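Local coordinates for chloroplast pentatricopeptide repeat protein 10 (Zea mays, PDB 4M59) that binds two similar chloroplast RNA elements, by atpH and psaJ, and stabilises the transcripts as a barrier to RNA decay, at residues A138-L141 with V142-N145; N145-L148 with D149-R153. The protein carries 4 engineered substitutions. All coordinates share one frame; numbering follows the deposited sequence.

How the interactions relate
Both interactions use helix 141-151, and their centres are about 11 Å apart. Interaction 1 comes first along the chain and starts in the loop before the helix, where one predicted pentatricopeptide repeat passes into the next. It takes the end of the loop after helix 122-132 and the first turn of helix 141-151. Interaction 2 continues through the last turns to the residues that follow. Asn-145 belongs to both and joins one to the next. Helix 141-151 packs among helices 106-117, 122-132, 158-170 and 177-188 of the superhelical repeat array. Its first turn meets the RNA bases through Val-142 and Asn-145. Further along, Val-146 touches a ribose and Arg-153 reaches a phosphate.

Interaction 1 of 2, residues A138-L141 with V142-N145. With nucleotides of chain D.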
ATOM      1  N   ALA A 138     -17.334  40.057 -22.182  1.00 72.50           N
ATOM      2  CA  ALA A 138     -16.014  40.410 -21.721  1.00 72.50           C
ATOM      3  C   ALA A 138     -15.615  39.450 -20.642  1.00 69.55           C
ATOM      4  O   ALA A 138     -16.261  39.379 -19.618  1.00 69.55           O
ATOM      5  CB  ALA A 138     -16.011  41.802 -21.196  1.00 71.47           C
ATOM      6  N   PRO A 139     -14.556  38.690 -20.882  1.00 54.57           N
ATOM      7  CA  PRO A 139     -14.049  37.755 -19.894  1.00 52.81           C
ATOM      8  C   PRO A 139     -13.522  38.447 -18.654  1.00 54.25           C
ATOM      9  O   PRO A 139     -13.080  39.585 -18.717  1.00 56.29           O
ATOM     10  CB  PRO A 139     -12.928  37.045 -20.640  1.00 51.43           C
ATOM     11  CG  PRO A 139     -12.686  37.816 -21.834  1.00 52.81           C
ATOM     12  CD  PRO A 139     -13.914  38.506 -22.183  1.00 54.59           C
ATOM     13  N   THR A 140     -13.597  37.761 -17.525  1.00 68.03           N
ATOM     14  CA  THR A 140     -13.072  38.303 -16.287  1.00 70.43           C
ATOM     15  C   THR A 140     -11.762  37.636 -15.975  1.00 70.10           C
ATOM     16  O   THR A 140     -11.262  36.850 -16.758  1.00 67.87           O
ATOM     17  CB  THR A 140     -14.024  38.095 -15.106  1.00 71.22           C
ATOM     18  OG1 THR A 140     -13.605  36.967 -14.342  1.00 72.39           O
ATOM     19  CG2 THR A 140     -15.428  37.889 -15.579  1.00 70.33           C
ATOM     20  N   LEU A 141     -11.217  37.949 -14.814  1.00 57.29           N
ATOM     21  CA  LEU A 141      -9.891  37.515 -14.447  1.00 59.12           C
ATOM     22  C   LEU A 141      -9.823  36.017 -14.372  1.00 58.60           C
ATOM     23  O   LEU A 141      -8.941  35.393 -14.929  1.00 56.81           O
ATOM     24  CB  LEU A 141      -9.523  38.096 -13.094  1.00 65.05           C
ATOM     25  CG  LEU A 141      -8.111  37.803 -12.616  1.00 67.94           C
ATOM     26  CD1 LEU A 141      -7.123  38.511 -13.482  1.00 65.76           C
ATOM     27  CD2 LEU A 141      -7.935  38.216 -11.192  1.00 72.83           C
ATOM     28  N   VAL A 142     -10.779  35.445 -13.666  1.00 61.38           N
ATOM     29  CA  VAL A 142     -10.863  34.017 -13.508  1.00 60.69           C
ATOM     30  C   VAL A 142     -11.096  33.341 -14.843  1.00 54.49           C
ATOM     31  O   VAL A 142     -10.604  32.256 -15.093  1.00 52.54           O
ATOM     32  CB  VAL A 142     -11.969  33.676 -12.556  1.00 59.95           C
ATOM     33  CG1 VAL A 142     -12.002  32.220 -12.283  1.00 59.15           C
ATOM     34  CG2 VAL A 142     -11.746  34.408 -11.284  1.00 67.21           C
ATOM     35  N   THR A 143     -11.829  34.001 -15.716  1.00 60.30           N
ATOM     36  CA  THR A 143     -12.010  33.494 -17.054  1.00 56.50           C
ATOM     37  C   THR A 143     -10.679  33.443 -17.781  1.00 55.77           C
ATOM     38  O   THR A 143     -10.331  32.433 -18.363  1.00 54.39           O
ATOM     39  CB  THR A 143     -13.013  34.343 -17.837  1.00 57.11           C
ATOM     40  OG1 THR A 143     -14.249  34.382 -17.125  1.00 58.10           O
ATOM     41  CG2 THR A 143     -13.270  33.743 -19.178  1.00 55.58           C
ATOM     42  N   TYR A 144      -9.932  34.533 -17.742  1.00 55.76           N
ATOM     43  CA  TYR A 144      -8.656  34.566 -18.416  1.00 55.56           C
ATOM     44  C   TYR A 144      -7.744  33.545 -17.788  1.00 55.92           C
ATOM     45  O   TYR A 144      -6.969  32.907 -18.465  1.00 54.97           O
ATOM     46  CB  TYR A 144      -8.012  35.947 -18.307  1.00 59.14           C
ATOM     47  CG  TYR A 144      -8.557  37.009 -19.228  1.00 59.46           C
ATOM     48  CD1 TYR A 144      -8.131  37.108 -20.535  1.00 59.02           C
ATOM     49  CD2 TYR A 144      -9.462  37.940 -18.775  1.00 60.77           C
ATOM     50  CE1 TYR A 144      -8.619  38.085 -21.363  1.00 60.32           C
ATOM     51  CE2 TYR A 144      -9.948  38.913 -19.601  1.00 61.81           C
ATOM     52  CZ  TYR A 144      -9.526  38.984 -20.888  1.00 61.79           C
ATOM     53  OH  TYR A 144     -10.027  39.963 -21.701  1.00 64.14           O
ATOM     54  N   ASN A 145      -7.852  33.390 -16.484  1.00 44.73           N
ATOM     55  CA  ASN A 145      -6.982  32.483 -15.760  1.00 46.23           C
ATOM     56  C   ASN A 145      -7.276  31.017 -16.030  1.00 43.31           C
ATOM     57  O   ASN A 145      -6.374  30.198 -16.093  1.00 42.94           O
ATOM     58  CB  ASN A 145      -7.069  32.756 -14.261  1.00 48.04           C
ATOM     59  CG  ASN A 145      -6.278  33.959 -13.839  1.00 52.88           C
ATOM     60  OD1 ASN A 145      -5.365  34.379 -14.516  1.00 51.82           O
ATOM     61  ND2 ASN A 145      -6.614  34.504 -12.696  1.00 58.68           N
TER
ATOM     62  P     U D   2     -13.158  27.016  -8.262  1.00 79.90           P
ATOM     63  OP1   U D   2     -12.871  25.563  -8.126  1.00 68.54           O
ATOM     64  OP2   U D   2     -13.157  27.877  -7.056  1.00 71.55           O
ATOM     65  O5'   U D   2     -12.110  27.614  -9.303  1.00 69.34           O
ATOM     66  C5'   U D   2     -12.007  27.095 -10.622  1.00 72.24           C
ATOM     67  C4'   U D   2     -10.806  27.660 -11.337  1.00 64.76           C
ATOM     68  O4'   U D   2     -10.916  29.103 -11.418  1.00 66.68           O
ATOM     69  C3'   U D   2      -9.468  27.429 -10.648  1.00 57.81           C
ATOM     70  O3'   U D   2      -8.945  26.138 -10.911  1.00 63.85           O
ATOM     71  C2'   U D   2      -8.608  28.575 -11.175  1.00 58.30           C
ATOM     72  O2'   U D   2      -8.098  28.273 -12.465  1.00 53.52           O
ATOM     73  C1'   U D   2      -9.640  29.698 -11.310  1.00 56.72           C
ATOM     74  N1    U D   2      -9.647  30.618 -10.147  1.00 66.74           N
ATOM     75  C2    U D   2      -8.930  31.799 -10.238  1.00 63.95           C
ATOM     76  O2    U D   2      -8.288  32.115 -11.225  1.00 64.95           O
ATOM     77  N3    U D   2      -8.983  32.610  -9.128  1.00 60.67           N
ATOM     78  C4    U D   2      -9.671  32.364  -7.961  1.00 57.37           C
ATOM     79  O4    U D   2      -9.628  33.182  -7.043  1.00 75.50           O
ATOM     80  C5    U D   2     -10.386  31.128  -7.941  1.00 59.63           C
ATOM     81  C6    U D   2     -10.356  30.321  -9.006  1.00 69.55           C
ATOM     82  O5'   G D   1     -16.524  29.697  -6.864  0.81100.25           O
ATOM     83  C5'   G D   1     -17.131  28.608  -7.545  1.00 87.48           C
ATOM     84  C4'   G D   1     -16.653  28.514  -8.974  1.00 80.51           C
ATOM     85  O4'   G D   1     -17.073  29.695  -9.715  1.00 85.13           O
ATOM     86  C3'   G D   1     -15.142  28.470  -9.168  1.00 85.11           C
ATOM     87  O3'   G D   1     -14.587  27.181  -8.981  1.00 85.74           O
ATOM     88  C2'   G D   1     -14.983  28.994 -10.588  1.00 86.87           C
ATOM     89  O2'   G D   1     -15.317  27.980 -11.527  1.00 77.81           O
ATOM     90  C1'   G D   1     -16.063  30.072 -10.628  1.00 87.23           C
ATOM     91  N9    G D   1     -15.542  31.405 -10.244  1.00 91.04           N
ATOM     92  C8    G D   1     -14.827  31.727  -9.113  1.00 87.53           C
ATOM     93  N7    G D   1     -14.507  32.986  -9.027  1.00 76.28           N
ATOM     94  C5    G D   1     -15.054  33.545 -10.168  1.00 84.46           C
ATOM     95  C6    G D   1     -15.029  34.887 -10.617  1.00 92.37           C
ATOM     96  O6    G D   1     -14.505  35.866 -10.080  0.75108.88           O
ATOM     97  N1    G D   1     -15.700  35.031 -11.822  1.00 87.83           N
ATOM     98  C2    G D   1     -16.319  34.019 -12.511  1.00 89.40           C
ATOM     99  N2    G D   1     -16.906  34.388 -13.661  1.00 88.43           N
ATOM    100  N3    G D   1     -16.353  32.757 -12.103  1.00 80.53           N
ATOM    101  C4    G D   1     -15.710  32.590 -10.925  1.00 86.73           C
TER
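Thr-140 is the N-cap of helix 141-151, an RNA-binding helix of a pentatricopeptide repeat. Its OG1 accepts a weak hydrogen bond from Val-142 N at 3.3 Å. Its carbonyl O takes a much straighter one from Tyr-144 N, 2.8 Å long with an N-H...O angle of 161°. Leu-141 O likewise receives Asn-145 N. Pro-139, just before the cap, lies over one face of the Tyr-144 ring. Its CB is 4.0 Å from the ring centroid, a CH-pi contact displaced toward the rim, and its CG is 3.5 Å from Tyr-144 CZ. Pro-139 CB also meets the methyl CG2 of Thr-143 at 3.6 Å. This turn presents the RNA-reading side chains typical of the PPR fold. Val-142 points its two methyls at two different nucleotides. CG1, anti to the backbone N (chi1 -175°), approaches N1 of U2 of chain D at 3.6 Å. CG2, turned beside the backbone N, lies 3.4 Å from C6 of G1 of chain D. The valine thus separates the two successive bases. Asn-145 ND2 donates to O2 of U2 of chain D at 3.3 Å. The same ND2 also bonds to Asp-176, and OD1 bonds to Thr-179, which together fix the rotation of the amide. This Asn and Asp pairing is consistent with the PPR code for uridine. An alanine at Tyr-144 takes away the ring, is likely to leave Pro-139 without the face its CB packs on, and would probably open a gap beside Leu-164 and Met-168 of helix 158-170. Leu-141 sets its CG close to the side-chain ND2 of Asn-145 and also packs on Val-173 and Met-168.

Interaction 2 of 2, residues N145-L148 with D149-R153; sequences NVVL and DVYGR. With nucleotides of chain D.
Val-147 and Tyr-151, one helical turn apart, lie side by side and point the same way. Val-147 CG1 meets Tyr-151 CE2 at 4.1 Å, a loose apolar contact. Both pack on helix 122-132, Val-147 on Phe-129 and Tyr-151 on Leu-126. The backbone of the turn is helical: Tyr-151 N bonds to Val-147 O and Gly-152 N to Leu-148 O. Val-146 sends its CG2 toward the RNA, 3.7 Å from the ribose O4' of U2 of chain D. Leu-148 instead packs against Leu-164 and Val-183 of neighbouring helices. The polar pair is Asp-149 and Arg-153, also one turn apart. With CG anti to the backbone N (chi1 -161°), the carboxylate of Asp-149 stands where the Arg-153 guanidinium meets it. The guanidinium grips it side-on with two nitrogens, its edge turned to Asp-149 CG. NE of Arg-153 meets OD1 of Asp-149 at 2.9 Å from above the carboxylate plane, 52° out of it. NH2 meets OD2 at 3.2 Å through the syn lone pair, close to the guanidinium plane. The same NH2 also forms a salt bridge with an RNA phosphate, and Arg-365 of the second subunit makes a long, weak ion pair with Asp-149. The carboxylate probably helps hold the guanidinium in place for the phosphate and may offset part of the positive charge there.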
ATOM      1  N   ASN A 145      -7.852  33.390 -16.484  1.00 44.73           N
ATOM      2  CA  ASN A 145      -6.982  32.483 -15.760  1.00 46.23           C
ATOM      3  C   ASN A 145      -7.276  31.017 -16.030  1.00 43.31           C
ATOM      4  O   ASN A 145      -6.374  30.198 -16.093  1.00 42.94           O
ATOM      5  CB  ASN A 145      -7.069  32.756 -14.261  1.00 48.04           C
ATOM      6  CG  ASN A 145      -6.278  33.959 -13.839  1.00 52.88           C
ATOM      7  OD1 ASN A 145      -5.365  34.379 -14.516  1.00 51.82           O
ATOM      8  ND2 ASN A 145      -6.614  34.504 -12.696  1.00 58.68           N
ATOM      9  N   VAL A 146      -8.546  30.693 -16.173  1.00 52.57           N
ATOM     10  CA  VAL A 146      -8.923  29.343 -16.500  1.00 50.68           C
ATOM     11  C   VAL A 146      -8.358  28.959 -17.835  1.00 49.56           C
ATOM     12  O   VAL A 146      -7.757  27.914 -17.985  1.00 49.93           O
ATOM     13  CB  VAL A 146     -10.422  29.202 -16.542  1.00 49.46           C
ATOM     14  CG1 VAL A 146     -10.812  28.033 -17.356  1.00 48.18           C
ATOM     15  CG2 VAL A 146     -10.936  29.047 -15.164  1.00 51.73           C
ATOM     16  N   VAL A 147      -8.530  29.823 -18.811  1.00 48.51           N
ATOM     17  CA  VAL A 147      -8.090  29.538 -20.156  1.00 49.12           C
ATOM     18  C   VAL A 147      -6.593  29.404 -20.220  1.00 50.33           C
ATOM     19  O   VAL A 147      -6.061  28.687 -21.046  1.00 52.19           O
ATOM     20  CB  VAL A 147      -8.559  30.628 -21.090  1.00 48.61           C
ATOM     21  CG1 VAL A 147      -8.175  30.317 -22.497  1.00 50.53           C
ATOM     22  CG2 VAL A 147     -10.042  30.767 -20.980  1.00 47.89           C
ATOM     23  N   LEU A 148      -5.904  30.099 -19.328  1.00 50.23           N
ATOM     24  CA  LEU A 148      -4.466  30.015 -19.252  1.00 51.58           C
ATOM     25  C   LEU A 148      -4.111  28.642 -18.786  1.00 52.17           C
ATOM     26  O   LEU A 148      -3.202  28.014 -19.289  1.00 53.73           O
ATOM     27  CB  LEU A 148      -3.936  31.027 -18.251  1.00 56.33           C
ATOM     28  CG  LEU A 148      -3.850  32.477 -18.700  1.00 56.97           C
ATOM     29  CD1 LEU A 148      -3.377  33.325 -17.579  1.00 60.23           C
ATOM     30  CD2 LEU A 148      -2.911  32.579 -19.841  1.00 57.02           C
ATOM     31  N   ASP A 149      -4.859  28.184 -17.807  1.00 57.64           N
ATOM     32  CA  ASP A 149      -4.650  26.878 -17.247  1.00 58.12           C
ATOM     33  C   ASP A 149      -4.888  25.825 -18.303  1.00 59.10           C
ATOM     34  O   ASP A 149      -4.323  24.761 -18.240  1.00 60.79           O
ATOM     35  CB  ASP A 149      -5.607  26.676 -16.086  1.00 61.15           C
ATOM     36  CG  ASP A 149      -5.187  25.572 -15.176  1.00 61.78           C
ATOM     37  OD1 ASP A 149      -4.012  25.182 -15.215  1.00 62.72           O
ATOM     38  OD2 ASP A 149      -6.028  25.076 -14.415  1.00 61.50           O
ATOM     39  N   VAL A 150      -5.721  26.132 -19.279  1.00 43.50           N
ATOM     40  CA  VAL A 150      -5.982  25.207 -20.365  1.00 46.60           C
ATOM     41  C   VAL A 150      -4.828  25.199 -21.348  1.00 50.66           C
ATOM     42  O   VAL A 150      -4.432  24.165 -21.844  1.00 55.43           O
ATOM     43  CB  VAL A 150      -7.289  25.549 -21.078  1.00 43.98           C
ATOM     44  CG1 VAL A 150      -7.448  24.724 -22.307  1.00 49.42           C
ATOM     45  CG2 VAL A 150      -8.440  25.305 -20.173  1.00 41.18           C
ATOM     46  N   TYR A 151      -4.286  26.381 -21.619  1.00 57.70           N
ATOM     47  CA  TYR A 151      -3.141  26.505 -22.506  1.00 60.89           C
ATOM     48  C   TYR A 151      -1.950  25.766 -21.912  1.00 62.84           C
ATOM     49  O   TYR A 151      -1.138  25.198 -22.638  1.00 67.71           O
ATOM     50  CB  TYR A 151      -2.778  27.979 -22.700  1.00 55.72           C
ATOM     51  CG  TYR A 151      -3.586  28.691 -23.760  1.00 55.37           C
ATOM     52  CD1 TYR A 151      -3.974  28.042 -24.919  1.00 59.06           C
ATOM     53  CD2 TYR A 151      -3.952  30.018 -23.594  1.00 52.29           C
ATOM     54  CE1 TYR A 151      -4.713  28.696 -25.885  1.00 58.61           C
ATOM     55  CE2 TYR A 151      -4.690  30.677 -24.557  1.00 52.07           C
ATOM     56  CZ  TYR A 151      -5.067  30.015 -25.701  1.00 54.86           C
ATOM     57  OH  TYR A 151      -5.801  30.669 -26.662  1.00 54.64           O
ATOM     58  N   GLY A 152      -1.858  25.782 -20.589  1.00 48.33           N
ATOM     59  CA  GLY A 152      -0.719  25.225 -19.899  1.00 49.58           C
ATOM     60  C   GLY A 152      -0.694  23.726 -19.769  1.00 52.69           C
ATOM     61  O   GLY A 152       0.294  23.159 -19.350  1.00 54.35           O
ATOM     62  N   ARG A 153      -1.808  23.084 -20.103  1.00 57.69           N
ATOM     63  CA  ARG A 153      -1.924  21.640 -19.948  1.00 59.79           C
ATOM     64  C   ARG A 153      -1.988  20.933 -21.295  1.00 66.69           C
ATOM     65  O   ARG A 153      -2.090  19.713 -21.366  1.00 68.26           O
ATOM     66  CB  ARG A 153      -3.160  21.288 -19.115  1.00 60.58           C
ATOM     67  CG  ARG A 153      -3.407  22.227 -17.947  1.00 55.84           C
ATOM     68  CD  ARG A 153      -4.213  21.546 -16.854  1.00 52.94           C
ATOM     69  NE  ARG A 153      -4.312  22.372 -15.653  1.00 50.78           N
ATOM     70  CZ  ARG A 153      -3.886  21.998 -14.452  1.00 50.31           C
ATOM     71  NH1 ARG A 153      -3.328  20.809 -14.288  1.00 50.77           N
ATOM     72  NH2 ARG A 153      -4.018  22.816 -13.419  1.00 50.03           N
TER
ATOM     73  P     U D   2     -13.158  27.016  -8.262  1.00 79.90           P
ATOM     74  OP1   U D   2     -12.871  25.563  -8.126  1.00 68.54           O
ATOM     75  OP2   U D   2     -13.157  27.877  -7.056  1.00 71.55           O
ATOM     76  O5'   U D   2     -12.110  27.614  -9.303  1.00 69.34           O
ATOM     77  C5'   U D   2     -12.007  27.095 -10.622  1.00 72.24           C
ATOM     78  C4'   U D   2     -10.806  27.660 -11.337  1.00 64.76           C
ATOM     79  O4'   U D   2     -10.916  29.103 -11.418  1.00 66.68           O
ATOM     80  C3'   U D   2      -9.468  27.429 -10.648  1.00 57.81           C
ATOM     81  O3'   U D   2      -8.945  26.138 -10.911  1.00 63.85           O
ATOM     82  C2'   U D   2      -8.608  28.575 -11.175  1.00 58.30           C
ATOM     83  O2'   U D   2      -8.098  28.273 -12.465  1.00 53.52           O
ATOM     84  C1'   U D   2      -9.640  29.698 -11.310  1.00 56.72           C
ATOM     85  N1    U D   2      -9.647  30.618 -10.147  1.00 66.74           N
ATOM     86  C2    U D   2      -8.930  31.799 -10.238  1.00 63.95           C
ATOM     87  O2    U D   2      -8.288  32.115 -11.225  1.00 64.95           O
ATOM     88  N3    U D   2      -8.983  32.610  -9.128  1.00 60.67           N
ATOM     89  C4    U D   2      -9.671  32.364  -7.961  1.00 57.37           C
ATOM     90  O4    U D   2      -9.628  33.182  -7.043  1.00 75.50           O
ATOM     91  C5    U D   2     -10.386  31.128  -7.941  1.00 59.63           C
ATOM     92  C6    U D   2     -10.356  30.321  -9.006  1.00 69.55           C
TER